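PDB 2WW2: alpha-1,2-mannosidase from Bacteroides thetaiotaomicron, which hydrolyses alpha-mannosidic linkages with inversion of the anomeric configuration, as a calcium-dependent glycoside hydrolase of family GH92. Local coordinates for residues A[480-485]-A[534-539]; A[487-492]-A[503-508]; A[522-527]-A[545-550]. All coordinates share one frame; numbering follows the deposited sequence.

Contact 1. Residues A[480-485]-A[534-539]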
ATOM      1  N   ASN A 480       1.719 -18.533  29.049  1.00 10.55           N
ATOM      2  CA  ASN A 480       2.902 -17.690  28.887  1.00 10.60           C
ATOM      3  C   ASN A 480       2.734 -16.713  27.720  1.00 10.94           C
ATOM      4  O   ASN A 480       3.436 -15.711  27.664  1.00 10.78           O
ATOM      5  CB  ASN A 480       4.183 -18.514  28.708  1.00 11.14           C
ATOM      6  CG  ASN A 480       4.820 -18.911  30.037  1.00 11.58           C
ATOM      7  OD1 ASN A 480       4.467 -18.377  31.093  1.00 10.61           O
ATOM      8  ND2 ASN A 480       5.777 -19.836  29.987  1.00 12.38           N
ATOM      9  N   TYR A 481       1.814 -17.000  26.799  1.00 10.28           N
ATOM     10  CA  TYR A 481       1.516 -16.040  25.731  1.00 10.50           C
ATOM     11  C   TYR A 481       1.160 -14.667  26.303  1.00 10.94           C
ATOM     12  O   TYR A 481       1.428 -13.619  25.679  1.00 10.77           O
ATOM     13  CB  TYR A 481       0.385 -16.530  24.811  1.00  9.92           C
ATOM     14  CG  TYR A 481      -0.965 -16.657  25.480  1.00 10.87           C
ATOM     15  CD1 TYR A 481      -1.834 -15.579  25.526  1.00 11.47           C
ATOM     16  CD2 TYR A 481      -1.367 -17.855  26.068  1.00 10.29           C
ATOM     17  CE1 TYR A 481      -3.073 -15.684  26.136  1.00 11.47           C
ATOM     18  CE2 TYR A 481      -2.616 -17.976  26.692  1.00 10.62           C
ATOM     19  CZ  TYR A 481      -3.455 -16.881  26.723  1.00 11.25           C
ATOM     20  OH  TYR A 481      -4.685 -16.971  27.327  1.00 12.57           O
ATOM     21  N   ARG A 482       0.519 -14.663  27.468  1.00 11.08           N
ATOM     22  CA  ARG A 482       0.116 -13.392  28.078  1.00 11.75           C
ATOM     23  C   ARG A 482       1.299 -12.486  28.408  1.00 11.42           C
ATOM     24  O   ARG A 482       1.146 -11.272  28.547  1.00 11.48           O
ATOM     25  CB  ARG A 482      -0.714 -13.626  29.349  1.00 12.22           C
ATOM     26  CG  ARG A 482      -1.992 -14.450  29.150  1.00 15.08           C
ATOM     27  CD  ARG A 482      -2.745 -14.511  30.491  1.00 20.29           C
ATOM     28  NE  ARG A 482      -3.901 -15.412  30.523  1.00 26.14           N
ATOM     29  CZ  ARG A 482      -5.139 -15.110  30.105  1.00 29.32           C
ATOM     30  NH1 ARG A 482      -5.425 -13.926  29.563  1.00 27.80           N
ATOM     31  NH2 ARG A 482      -6.112 -16.014  30.231  1.00 30.42           N
ATOM     32  N   ASN A 483       2.477 -13.072  28.566  1.00 11.05           N
ATOM     33  CA  ASN A 483       3.620 -12.327  29.031  1.00 10.66           C
ATOM     34  C   ASN A 483       4.177 -11.413  27.945  1.00 10.75           C
ATOM     35  O   ASN A 483       5.002 -10.546  28.228  1.00  9.83           O
ATOM     36  CB  ASN A 483       4.715 -13.283  29.523  1.00 11.03           C
ATOM     37  CG  ASN A 483       4.338 -13.988  30.808  1.00 13.15           C
ATOM     38  OD1 ASN A 483       3.658 -13.414  31.658  1.00 14.71           O
ATOM     39  ND2 ASN A 483       4.774 -15.236  30.960  1.00 13.71           N
ATOM     40  N   LEU A 484       3.733 -11.598  26.702  1.00  9.98           N
ATOM     41  CA  LEU A 484       4.219 -10.746  25.615  1.00 10.78           C
ATOM     42  C   LEU A 484       3.147  -9.850  24.984  1.00 10.99           C
ATOM     43  O   LEU A 484       3.416  -9.107  24.041  1.00 10.67           O
ATOM     44  CB  LEU A 484       4.925 -11.586  24.536  1.00 10.01           C
ATOM     45  CG  LEU A 484       6.217 -12.246  25.034  1.00  9.65           C
ATOM     46  CD1 LEU A 484       6.857 -13.095  23.927  1.00 10.07           C
ATOM     47  CD2 LEU A 484       7.198 -11.214  25.575  1.00  9.04           C
ATOM     48  N   TYR A 485       1.938  -9.910  25.519  1.00 11.74           N
ATOM     49  CA  TYR A 485       0.882  -9.025  25.067  1.00 12.25           C
ATOM     50  C   TYR A 485       1.119  -7.615  25.634  1.00 12.74           C
ATOM     51  O   TYR A 485       1.217  -7.429  26.847  1.00 12.12           O
ATOM     52  CB  TYR A 485      -0.479  -9.575  25.482  1.00 12.36           C
ATOM     53  CG  TYR A 485      -1.629  -8.820  24.864  1.00 13.34           C
ATOM     54  CD1 TYR A 485      -2.060  -9.119  23.580  1.00 13.10           C
ATOM     55  CD2 TYR A 485      -2.281  -7.805  25.562  1.00 13.92           C
ATOM     56  CE1 TYR A 485      -3.112  -8.441  23.011  1.00 13.77           C
ATOM     57  CE2 TYR A 485      -3.336  -7.110  24.994  1.00 14.64           C
ATOM     58  CZ  TYR A 485      -3.741  -7.433  23.714  1.00 14.43           C
ATOM     59  OH  TYR A 485      -4.791  -6.776  23.125  1.00 14.69           O
ATOM     60  N   SER A 534      -9.147 -13.415  23.927  1.00 13.54           N
ATOM     61  CA  SER A 534     -10.180 -12.391  23.906  1.00 14.33           C
ATOM     62  C   SER A 534     -10.134 -11.573  25.193  1.00 14.58           C
ATOM     63  O   SER A 534     -10.390 -10.376  25.167  1.00 14.78           O
ATOM     64  CB  SER A 534     -11.575 -12.966  23.669  1.00 14.27           C
ATOM     65  OG  SER A 534     -12.140 -13.432  24.868  1.00 18.55           O
ATOM     66  N   GLU A 535      -9.784 -12.206  26.308  1.00 15.14           N
ATOM     67  CA  GLU A 535      -9.633 -11.472  27.567  1.00 16.46           C
ATOM     68  C   GLU A 535      -8.552 -10.406  27.446  1.00 16.27           C
ATOM     69  O   GLU A 535      -8.726  -9.277  27.903  1.00 16.43           O
ATOM     70  CB  GLU A 535      -9.265 -12.402  28.725  1.00 17.20           C
ATOM     71  CG  GLU A 535     -10.398 -13.261  29.218  1.00 21.26           C
ATOM     72  CD  GLU A 535      -9.947 -14.269  30.272  1.00 27.23           C
ATOM     73  OE1 GLU A 535     -10.812 -15.034  30.750  1.00 28.75           O
ATOM     74  OE2 GLU A 535      -8.731 -14.302  30.610  1.00 30.12           O
ATOM     75  N   LEU A 536      -7.419 -10.775  26.867  1.00 15.54           N
ATOM     76  CA  LEU A 536      -6.363  -9.811  26.626  1.00 15.50           C
ATOM     77  C   LEU A 536      -6.892  -8.657  25.773  1.00 15.14           C
ATOM     78  O   LEU A 536      -6.578  -7.501  26.029  1.00 15.15           O
ATOM     79  CB  LEU A 536      -5.168 -10.475  25.920  1.00 14.36           C
ATOM     80  CG  LEU A 536      -4.382 -11.490  26.753  1.00 14.72           C
ATOM     81  CD1 LEU A 536      -3.260 -12.092  25.933  1.00 13.58           C
ATOM     82  CD2 LEU A 536      -3.835 -10.861  28.034  1.00 14.04           C
ATOM     83  N   MET A 537      -7.678  -8.979  24.754  1.00 15.02           N
ATOM     84  CA  MET A 537      -8.143  -7.977  23.803  1.00 15.50           C
ATOM     85  C   MET A 537      -9.289  -7.115  24.351  1.00 16.28           C
ATOM     86  O   MET A 537      -9.714  -6.155  23.703  1.00 16.51           O
ATOM     87  CB  MET A 537      -8.585  -8.648  22.504  1.00 15.71           C
ATOM     88  CG  MET A 537      -7.443  -9.257  21.703  1.00 14.78           C
ATOM     89  SD  MET A 537      -8.033  -9.949  20.175  1.00 16.18           S
ATOM     90  CE  MET A 537      -6.490 -10.424  19.389  1.00 14.52           C
ATOM     91  N   GLY A 538      -9.795  -7.472  25.524  1.00 16.07           N
ATOM     92  CA  GLY A 538     -10.863  -6.708  26.153  1.00 16.81           C
ATOM     93  C   GLY A 538     -12.244  -7.325  26.009  1.00 16.73           C
ATOM     94  O   GLY A 538     -13.229  -6.722  26.414  1.00 16.96           O
ATOM     95  N   GLY A 539     -12.331  -8.520  25.424  1.00 16.38           N
ATOM     96  CA  GLY A 539     -13.602  -9.264  25.423  1.00 15.84           C
ATOM     97  C   GLY A 539     -13.974  -9.783  24.049  1.00 15.41           C
ATOM     98  O   GLY A 539     -13.265  -9.531  23.074  1.00 15.17           O
TER
HETATM   99  O   HOH W   1      -5.760  -4.825  24.300  1.00 24.15           O
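The Tyr485 ring carries the methylene CB of Leu536 over the centre of one face. This is a CH-pi contact, with Leu536 CB 3.8 Å from the centroid of the Tyr485 ring and almost on the ring normal. A water molecule sits in plane at the edge of the same ring. It lies 2.5 Å from Tyr485 OH and donates a longer bond to the carbonyl Leu536 O, so it bridges the two segments. The Tyr481 ring meets Leu536 with its edge: Tyr481 CE1 is 3.6 Å from Leu536 CD1. One face of this ring carries Arg482 CG, off toward the rim. The Arg482 guanidinium has Tyr481 OH over the centre of one face and Leu536 CD2 in plane at its edge.

Leu536 thus touches Tyr481, Arg482 and Tyr485, with its CD1 also 3.8 Å from Tyr485 CB. Tyr485 CG stands anti to the backbone N (chi1 -171°), which lays the ring alongside the leucine. Further out, Arg482 makes a salt bridge to Glu535, with Arg482 NH2 3.2 Å from Glu535 OE2. The bond is bent, with an N-H...O angle of 135°, and it reaches OE2 from above the carboxylate plane. Tyr481 OH is hydrogen-bonded to Asp529.

The contact joins the 3-10 segment 480-483 and strand 485-486 to the last turn of helix 530-537. That helix ends in a Schellman motif at Gly538. Helix 444-465 packs against Tyr481 from outside the two segments, and helix 540-551 packs against Met537.

Contact 2. Residues A[487-492]-A[503-508]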
ATOM      1  N   PRO A 487      -0.059  -4.297  26.608  1.00 16.21           N
ATOM      2  CA  PRO A 487      -1.424  -3.797  26.815  1.00 16.91           C
ATOM      3  C   PRO A 487      -1.672  -2.416  26.208  1.00 17.79           C
ATOM      4  O   PRO A 487      -2.727  -2.202  25.612  1.00 18.29           O
ATOM      5  CB  PRO A 487      -1.593  -3.772  28.346  1.00 17.05           C
ATOM      6  CG  PRO A 487      -0.392  -4.473  28.911  1.00 18.02           C
ATOM      7  CD  PRO A 487       0.692  -4.468  27.862  1.00 15.58           C
ATOM      8  N   GLU A 488      -0.707  -1.502  26.327  1.00 18.42           N
ATOM      9  CA  GLU A 488      -0.856  -0.161  25.739  1.00 19.26           C
ATOM     10  C   GLU A 488      -1.120  -0.196  24.232  1.00 19.52           C
ATOM     11  O   GLU A 488      -1.737   0.721  23.683  1.00 20.35           O
ATOM     12  CB  GLU A 488       0.367   0.725  26.028  1.00 19.45           C
ATOM     13  N   HIS A 489      -0.649  -1.243  23.555  1.00 18.70           N
ATOM     14  CA  HIS A 489      -0.773  -1.304  22.107  1.00 17.59           C
ATOM     15  C   HIS A 489      -1.771  -2.349  21.600  1.00 16.97           C
ATOM     16  O   HIS A 489      -2.257  -2.239  20.474  1.00 16.67           O
ATOM     17  CB  HIS A 489       0.602  -1.494  21.468  1.00 17.75           C
ATOM     18  CG  HIS A 489       1.519  -0.335  21.691  1.00 18.08           C
ATOM     19  ND1 HIS A 489       1.362   0.869  21.040  1.00 18.76           N
ATOM     20  CD2 HIS A 489       2.578  -0.179  22.521  1.00 19.29           C
ATOM     21  CE1 HIS A 489       2.292   1.713  21.449  1.00 19.18           C
ATOM     22  NE2 HIS A 489       3.041   1.102  22.351  1.00 19.45           N
ATOM     23  N   GLY A 490      -2.076  -3.351  22.426  1.00 15.80           N
ATOM     24  CA  GLY A 490      -3.092  -4.343  22.075  1.00 15.38           C
ATOM     25  C   GLY A 490      -2.614  -5.405  21.094  1.00 14.61           C
ATOM     26  O   GLY A 490      -3.415  -5.999  20.354  1.00 15.21           O
ATOM     27  N   PHE A 491      -1.305  -5.653  21.096  1.00 13.69           N
ATOM     28  CA  PHE A 491      -0.696  -6.660  20.228  1.00 12.86           C
ATOM     29  C   PHE A 491       0.437  -7.388  20.948  1.00 12.64           C
ATOM     30  O   PHE A 491       0.992  -6.876  21.923  1.00 12.07           O
ATOM     31  CB  PHE A 491      -0.074  -5.979  19.017  1.00 12.58           C
ATOM     32  CG  PHE A 491      -1.057  -5.583  17.958  1.00 13.21           C
ATOM     33  CD1 PHE A 491      -1.443  -6.491  16.983  1.00 13.06           C
ATOM     34  CD2 PHE A 491      -1.550  -4.288  17.896  1.00 12.64           C
ATOM     35  CE1 PHE A 491      -2.327  -6.123  15.983  1.00 13.37           C
ATOM     36  CE2 PHE A 491      -2.430  -3.910  16.889  1.00 14.41           C
ATOM     37  CZ  PHE A 491      -2.821  -4.830  15.931  1.00 13.60           C
ATOM     38  N   MET A 492       0.823  -8.556  20.437  1.00 11.51           N
ATOM     39  CA  MET A 492       2.017  -9.228  20.936  1.00 11.39           C
ATOM     40  C   MET A 492       3.239  -8.407  20.519  1.00 11.57           C
ATOM     41  O   MET A 492       3.268  -7.836  19.421  1.00 11.29           O
ATOM     42  CB  MET A 492       2.108 -10.651  20.363  1.00 11.57           C
ATOM     43  CG  MET A 492       1.012 -11.591  20.891  1.00 10.30           C
ATOM     44  SD  MET A 492       1.152 -11.870  22.674  1.00 11.88           S
ATOM     45  CE  MET A 492      -0.335 -12.857  22.943  1.00  8.48           C
ATOM     46  N   ASP A 503      11.745  -0.877  21.662  1.00 16.32           N
ATOM     47  CA  ASP A 503      11.340   0.483  21.306  1.00 16.45           C
ATOM     48  C   ASP A 503      10.430   0.495  20.079  1.00 15.53           C
ATOM     49  O   ASP A 503      10.505  -0.402  19.238  1.00 14.25           O
ATOM     50  CB  ASP A 503      12.578   1.320  20.941  1.00 17.29           C
ATOM     51  CG  ASP A 503      13.499   1.578  22.128  1.00 20.16           C
ATOM     52  OD1 ASP A 503      13.064   1.439  23.292  1.00 23.82           O
ATOM     53  OD2 ASP A 503      14.671   1.951  21.884  1.00 23.47           O
ATOM     54  N   ARG A 504       9.613   1.535  19.967  1.00 15.18           N
ATOM     55  CA  ARG A 504       8.908   1.875  18.717  1.00 15.35           C
ATOM     56  C   ARG A 504       8.013   0.761  18.205  1.00 14.89           C
ATOM     57  O   ARG A 504       8.255   0.180  17.142  1.00 14.56           O
ATOM     58  CB  ARG A 504       9.877   2.333  17.616  1.00 15.44           C
ATOM     59  CG  ARG A 504      10.653   3.600  17.942  1.00 17.15           C
ATOM     60  CD  ARG A 504       9.767   4.859  17.992  1.00 20.14           C
ATOM     61  NE  ARG A 504       9.638   5.517  16.688  1.00 22.04           N
ATOM     62  CZ  ARG A 504      10.507   6.409  16.210  1.00 24.25           C
ATOM     63  NH1 ARG A 504      11.586   6.732  16.915  1.00 23.17           N
ATOM     64  NH2 ARG A 504      10.312   6.971  15.022  1.00 23.98           N
ATOM     65  N   PHE A 505       6.964   0.487  18.968  1.00 14.66           N
ATOM     66  CA  PHE A 505       6.028  -0.551  18.604  1.00 14.80           C
ATOM     67  C   PHE A 505       5.523  -0.361  17.181  1.00 14.70           C
ATOM     68  O   PHE A 505       5.190   0.740  16.784  1.00 14.25           O
ATOM     69  CB  PHE A 505       4.825  -0.607  19.553  1.00 14.76           C
ATOM     70  CG  PHE A 505       3.776  -1.569  19.073  1.00 15.82           C
ATOM     71  CD1 PHE A 505       3.909  -2.928  19.325  1.00 15.73           C
ATOM     72  CD2 PHE A 505       2.721  -1.134  18.287  1.00 16.06           C
ATOM     73  CE1 PHE A 505       2.974  -3.836  18.835  1.00 17.73           C
ATOM     74  CE2 PHE A 505       1.785  -2.036  17.793  1.00 17.82           C
ATOM     75  CZ  PHE A 505       1.911  -3.384  18.068  1.00 16.95           C
ATOM     76  N   ASP A 506       5.457  -1.444  16.417  1.00 15.12           N
ATOM     77  CA  ASP A 506       4.938  -1.379  15.055  1.00 15.43           C
ATOM     78  C   ASP A 506       4.292  -2.730  14.731  1.00 15.57           C
ATOM     79  O   ASP A 506       4.978  -3.741  14.554  1.00 15.59           O
ATOM     80  CB  ASP A 506       6.071  -1.054  14.075  1.00 15.81           C
ATOM     81  CG  ASP A 506       5.611  -1.017  12.622  1.00 16.82           C
ATOM     82  OD1 ASP A 506       4.429  -1.282  12.344  1.00 15.90           O
ATOM     83  OD2 ASP A 506       6.454  -0.730  11.747  1.00 19.92           O
ATOM     84  N   ALA A 507       2.969  -2.749  14.669  1.00 15.90           N
ATOM     85  CA  ALA A 507       2.240  -3.992  14.475  1.00 16.04           C
ATOM     86  C   ALA A 507       2.528  -4.657  13.129  1.00 16.96           C
ATOM     87  O   ALA A 507       2.278  -5.858  12.957  1.00 16.91           O
ATOM     88  CB  ALA A 507       0.741  -3.744  14.650  1.00 16.11           C
ATOM     89  N   THR A 508       3.068  -3.891  12.179  1.00 17.41           N
ATOM     90  CA  THR A 508       3.218  -4.380  10.809  1.00 18.23           C
ATOM     91  C   THR A 508       4.652  -4.783  10.496  1.00 17.84           C
ATOM     92  O   THR A 508       4.945  -5.247   9.401  1.00 17.47           O
ATOM     93  CB  THR A 508       2.756  -3.321   9.760  1.00 18.48           C
ATOM     94  OG1 THR A 508       3.619  -2.173   9.808  1.00 22.68           O
ATOM     95  CG2 THR A 508       1.351  -2.869  10.039  1.00 19.82           C
TER
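A small aromatic cluster of His489, Phe491 and Phe505 makes this contact, at the surface of the catalytic domain. His489 and Phe505 form an offset stack, with ring centroids 4.5 Å apart and planes at 13°. The two side chains run in opposite directions, so each ring takes the CB of the other over its face. Phe505 CB lies 3.7 Å from the centroid of the His489 ring, and His489 CB lies 3.8 Å from the centroid of the Phe505 ring. Phe505 CG is anti to the backbone N (chi1 173°), which sends the ring across to segment 487-492. Its far end meets Phe491, with Phe505 CZ 3.4 Å from Phe491 CB. The two phenyl rings are slid apart and barely overlap. Phe491 instead receives the methyl of Ala507 over the centre of one face, with Ala507 CB 3.8 Å from the centroid of the Phe491 ring. An alanine at Phe505 keeps CB but removes the ring, and would probably leave a gap beside His489 and Phe491 and the imidazole freer to turn.

Within segment 503-508, Asp506 OD1 accepts from Thr508 N, an Asx turn, and also from Thr508 OG1. Phe491 also makes a cation-pi contact with Arg546 of helix 540-551. The contact joins the turn and second strand of the hairpin of strands 485-486 and 491-492 to the loop that leads on to helix 519-522.

Contact 3. Residues A[522-527]-A[545-550]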
ATOM      1  N   TRP A 522       1.036 -12.838  14.415  1.00 11.60           N
ATOM      2  CA  TRP A 522       1.426 -13.654  15.577  1.00 11.11           C
ATOM      3  C   TRP A 522       0.555 -13.435  16.816  1.00 11.19           C
ATOM      4  O   TRP A 522       0.476 -14.300  17.703  1.00 11.12           O
ATOM      5  CB  TRP A 522       2.930 -13.481  15.872  1.00 10.94           C
ATOM      6  CG  TRP A 522       3.742 -14.327  14.939  1.00 10.79           C
ATOM      7  CD1 TRP A 522       4.317 -13.937  13.755  1.00 10.12           C
ATOM      8  CD2 TRP A 522       4.008 -15.728  15.077  1.00 12.13           C
ATOM      9  NE1 TRP A 522       4.949 -15.016  13.161  1.00 11.57           N
ATOM     10  CE2 TRP A 522       4.761 -16.126  13.951  1.00 11.18           C
ATOM     11  CE3 TRP A 522       3.669 -16.694  16.051  1.00  9.95           C
ATOM     12  CZ2 TRP A 522       5.195 -17.450  13.769  1.00 12.28           C
ATOM     13  CZ3 TRP A 522       4.103 -17.992  15.872  1.00 11.69           C
ATOM     14  CH2 TRP A 522       4.862 -18.363  14.740  1.00 10.72           C
ATOM     15  N   THR A 523      -0.132 -12.299  16.865  1.00 11.11           N
ATOM     16  CA  THR A 523      -1.039 -12.022  17.980  1.00 11.35           C
ATOM     17  C   THR A 523      -2.164 -13.066  18.070  1.00 11.27           C
ATOM     18  O   THR A 523      -2.698 -13.312  19.146  1.00 10.96           O
ATOM     19  CB  THR A 523      -1.588 -10.581  17.901  1.00 11.43           C
ATOM     20  OG1 THR A 523      -0.504  -9.671  18.136  1.00 11.02           O
ATOM     21  CG2 THR A 523      -2.697 -10.327  18.962  1.00 11.78           C
ATOM     22  N   TRP A 524      -2.489 -13.711  16.953  1.00 10.81           N
ATOM     23  CA  TRP A 524      -3.553 -14.727  16.936  1.00 10.76           C
ATOM     24  C   TRP A 524      -3.097 -16.127  17.317  1.00 10.44           C
ATOM     25  O   TRP A 524      -3.906 -17.058  17.385  1.00 10.69           O
ATOM     26  CB  TRP A 524      -4.205 -14.767  15.546  1.00 11.01           C
ATOM     27  CG  TRP A 524      -4.786 -13.428  15.219  1.00 10.91           C
ATOM     28  CD1 TRP A 524      -4.228 -12.460  14.423  1.00 11.83           C
ATOM     29  CD2 TRP A 524      -6.005 -12.877  15.730  1.00 12.22           C
ATOM     30  NE1 TRP A 524      -5.043 -11.351  14.398  1.00 11.97           N
ATOM     31  CE2 TRP A 524      -6.135 -11.578  15.188  1.00 11.66           C
ATOM     32  CE3 TRP A 524      -7.005 -13.359  16.578  1.00 12.72           C
ATOM     33  CZ2 TRP A 524      -7.225 -10.758  15.463  1.00 12.52           C
ATOM     34  CZ3 TRP A 524      -8.091 -12.532  16.862  1.00 14.88           C
ATOM     35  CH2 TRP A 524      -8.191 -11.247  16.295  1.00 14.29           C
ATOM     36  N   SER A 525      -1.799 -16.292  17.548  1.00 10.27           N
ATOM     37  CA  SER A 525      -1.236 -17.626  17.762  1.00 10.95           C
ATOM     38  C   SER A 525      -1.483 -18.126  19.188  1.00 11.23           C
ATOM     39  O   SER A 525      -0.535 -18.369  19.959  1.00 11.59           O
ATOM     40  CB  SER A 525       0.268 -17.645  17.428  1.00 10.97           C
ATOM     41  OG  SER A 525       0.758 -18.971  17.389  1.00 10.49           O
ATOM     42  N   VAL A 526      -2.763 -18.272  19.533  1.00 10.64           N
ATOM     43  CA  VAL A 526      -3.153 -18.772  20.849  1.00 11.58           C
ATOM     44  C   VAL A 526      -4.326 -19.731  20.646  1.00 11.77           C
ATOM     45  O   VAL A 526      -5.433 -19.488  21.107  1.00 13.12           O
ATOM     46  CB  VAL A 526      -3.562 -17.615  21.798  1.00 11.25           C
ATOM     47  CG1 VAL A 526      -3.691 -18.111  23.257  1.00 10.58           C
ATOM     48  CG2 VAL A 526      -2.530 -16.482  21.726  1.00 11.13           C
ATOM     49  N   PHE A 527      -4.093 -20.822  19.945  1.00 11.58           N
ATOM     50  CA  PHE A 527      -5.216 -21.688  19.613  1.00 11.65           C
ATOM     51  C   PHE A 527      -5.641 -22.627  20.739  1.00 10.56           C
ATOM     52  O   PHE A 527      -6.705 -23.205  20.664  1.00  9.85           O
ATOM     53  CB  PHE A 527      -4.983 -22.448  18.302  1.00 13.23           C
ATOM     54  CG  PHE A 527      -3.551 -22.540  17.906  1.00 14.29           C
ATOM     55  CD1 PHE A 527      -2.772 -23.599  18.346  1.00 17.41           C
ATOM     56  CD2 PHE A 527      -2.985 -21.574  17.099  1.00 17.02           C
ATOM     57  CE1 PHE A 527      -1.446 -23.688  17.983  1.00 17.27           C
ATOM     58  CE2 PHE A 527      -1.632 -21.657  16.725  1.00 18.67           C
ATOM     59  CZ  PHE A 527      -0.878 -22.721  17.173  1.00 15.04           C
ATOM     60  N   ALA A 545     -14.187  -7.550  16.429  1.00 19.99           N
ATOM     61  CA  ALA A 545     -13.877  -6.364  15.634  1.00 20.73           C
ATOM     62  C   ALA A 545     -12.518  -6.500  14.971  1.00 20.95           C
ATOM     63  O   ALA A 545     -12.333  -6.107  13.829  1.00 21.46           O
ATOM     64  CB  ALA A 545     -13.908  -5.120  16.509  1.00 20.56           C
ATOM     65  N   ARG A 546     -11.567  -7.075  15.686  1.00 21.41           N
ATOM     66  CA  ARG A 546     -10.237  -7.249  15.140  1.00 21.60           C
ATOM     67  C   ARG A 546     -10.177  -8.323  14.067  1.00 22.35           C
ATOM     68  O   ARG A 546      -9.414  -8.202  13.104  1.00 22.12           O
ATOM     69  CB  ARG A 546      -9.248  -7.493  16.263  1.00 21.38           C
ATOM     70  CG  ARG A 546      -9.200  -6.287  17.170  1.00 21.25           C
ATOM     71  CD  ARG A 546      -8.249  -6.476  18.315  1.00 20.77           C
ATOM     72  NE  ARG A 546      -6.880  -6.715  17.865  1.00 20.61           N
ATOM     73  CZ  ARG A 546      -5.831  -6.635  18.675  1.00 20.49           C
ATOM     74  NH1 ARG A 546      -6.009  -6.310  19.951  1.00 19.37           N
ATOM     75  NH2 ARG A 546      -4.609  -6.876  18.216  1.00 21.04           N
ATOM     76  N   LEU A 547     -10.998  -9.361  14.216  1.00 22.19           N
ATOM     77  CA  LEU A 547     -11.119 -10.371  13.179  1.00 22.78           C
ATOM     78  C   LEU A 547     -11.746  -9.722  11.957  1.00 23.65           C
ATOM     79  O   LEU A 547     -11.294  -9.927  10.821  1.00 23.66           O
ATOM     80  CB  LEU A 547     -11.994 -11.532  13.645  1.00 21.84           C
ATOM     81  CG  LEU A 547     -11.349 -12.516  14.615  1.00 20.58           C
ATOM     82  CD1 LEU A 547     -12.426 -13.459  15.128  1.00 17.28           C
ATOM     83  CD2 LEU A 547     -10.228 -13.293  13.923  1.00 17.92           C
ATOM     84  N   ASP A 548     -12.787  -8.934  12.198  1.00 24.29           N
ATOM     85  CA  ASP A 548     -13.452  -8.219  11.123  1.00 25.66           C
ATOM     86  C   ASP A 548     -12.463  -7.306  10.382  1.00 26.61           C
ATOM     87  O   ASP A 548     -12.546  -7.169   9.164  1.00 26.79           O
ATOM     88  CB  ASP A 548     -14.641  -7.409  11.647  1.00 25.91           C
ATOM     89  CG  ASP A 548     -15.835  -8.278  12.032  1.00 26.17           C
ATOM     90  OD1 ASP A 548     -15.853  -9.492  11.716  1.00 24.99           O
ATOM     91  OD2 ASP A 548     -16.769  -7.730  12.644  1.00 25.25           O
ATOM     92  N   SER A 549     -11.519  -6.708  11.109  1.00 27.91           N
ATOM     93  CA  SER A 549     -10.522  -5.826  10.487  1.00 29.14           C
ATOM     94  C   SER A 549      -9.482  -6.601   9.670  1.00 30.30           C
ATOM     95  O   SER A 549      -8.601  -6.011   9.030  1.00 30.40           O
ATOM     96  CB  SER A 549      -9.836  -4.943  11.535  1.00 29.27           C
ATOM     97  OG  SER A 549      -8.863  -5.667  12.274  1.00 29.58           O
ATOM     98  N   MET A 550      -9.582  -7.925   9.684  1.00 31.10           N
ATOM     99  CA  MET A 550      -8.721  -8.738   8.841  1.00 32.33           C
ATOM    100  C   MET A 550      -9.425  -9.149   7.564  1.00 32.53           C
ATOM    101  O   MET A 550      -8.804  -9.190   6.508  1.00 32.84           O
ATOM    102  CB  MET A 550      -8.246  -9.987   9.575  1.00 32.48           C
ATOM    103  CG  MET A 550      -6.993  -9.793  10.393  1.00 35.37           C
ATOM    104  SD  MET A 550      -6.296 -11.401  10.819  1.00 42.44           S
ATOM    105  CE  MET A 550      -4.573 -10.991  11.095  1.00 40.41           C
TER
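Trp524 reaches out to helix 540-551 and is met there by three side chains. Leu547 CD2 lies over one face of the indole, offset toward the rim. It is 4.0 Å from the centroid of the six-membered ring, a CH-pi contact. Arg546 brings its aliphatic part to the edge, with CB 3.9 Å from Trp524 CH2 and close to the ring plane. Met550 approaches the pyrrole end obliquely in a Met-aromatic contact. Its SD is 4.4 Å from the centroid of the five-membered ring, and its methyl CE is 3.4 Å from Trp524 NE1. Trp524 CG lies anti to the carbonyl carbon (chi1 -60°), which directs the indole at the helix. No hydrogen bond crosses between the segments.

A second shell surrounds these groups. The Arg546 chain bends at chi3 (60°), and its NH2 lies 4.0 Å from Thr523 CG2. A hydrogen bond from this NH2 to Gly490 O positions the guanidinium. Thr523 OG1 bonds to Ser519 O of helix 519-522 and to Met492 N, the second bond tying the loop to strand 491-492. Ser549 OG donates to Arg546 O, 2.7 Å away. Leu533 and Met537 of helix 530-537 also pack on Trp524.

The loop makes a type I turn from Trp522 to Ser525. This is buried packing of helix 540-551 on the loop before helix 530-537, in a catalytic domain of the six-hairpin clan, characterised by an (alpha/alpha)6 barrel.

Overall arrangement
All three contacts lie in the catalytic domain, with centres 11 to 14 Å apart. In the partly buried contact 1 a leucine packs against two tyrosines, while an exposed glutamate takes the salt bridge. The surface contact 2 rests on stacked rings. The buried contact 3 is apolar and sulfur-aromatic packing. Contacts 1 and 3 use the successive helices 530-537 and 540-551, and Tyr481 CE2 meets Val526 CG1 at 3.6 Å. Contacts 1 and 2 share the hairpin of strands 485-486 and 491-492, where Tyr485 OH lies 3.2 Å from Gly490 O, a probable hydrogen bond. Along the chain, contact 2 is nested inside the loop closed by contact 1.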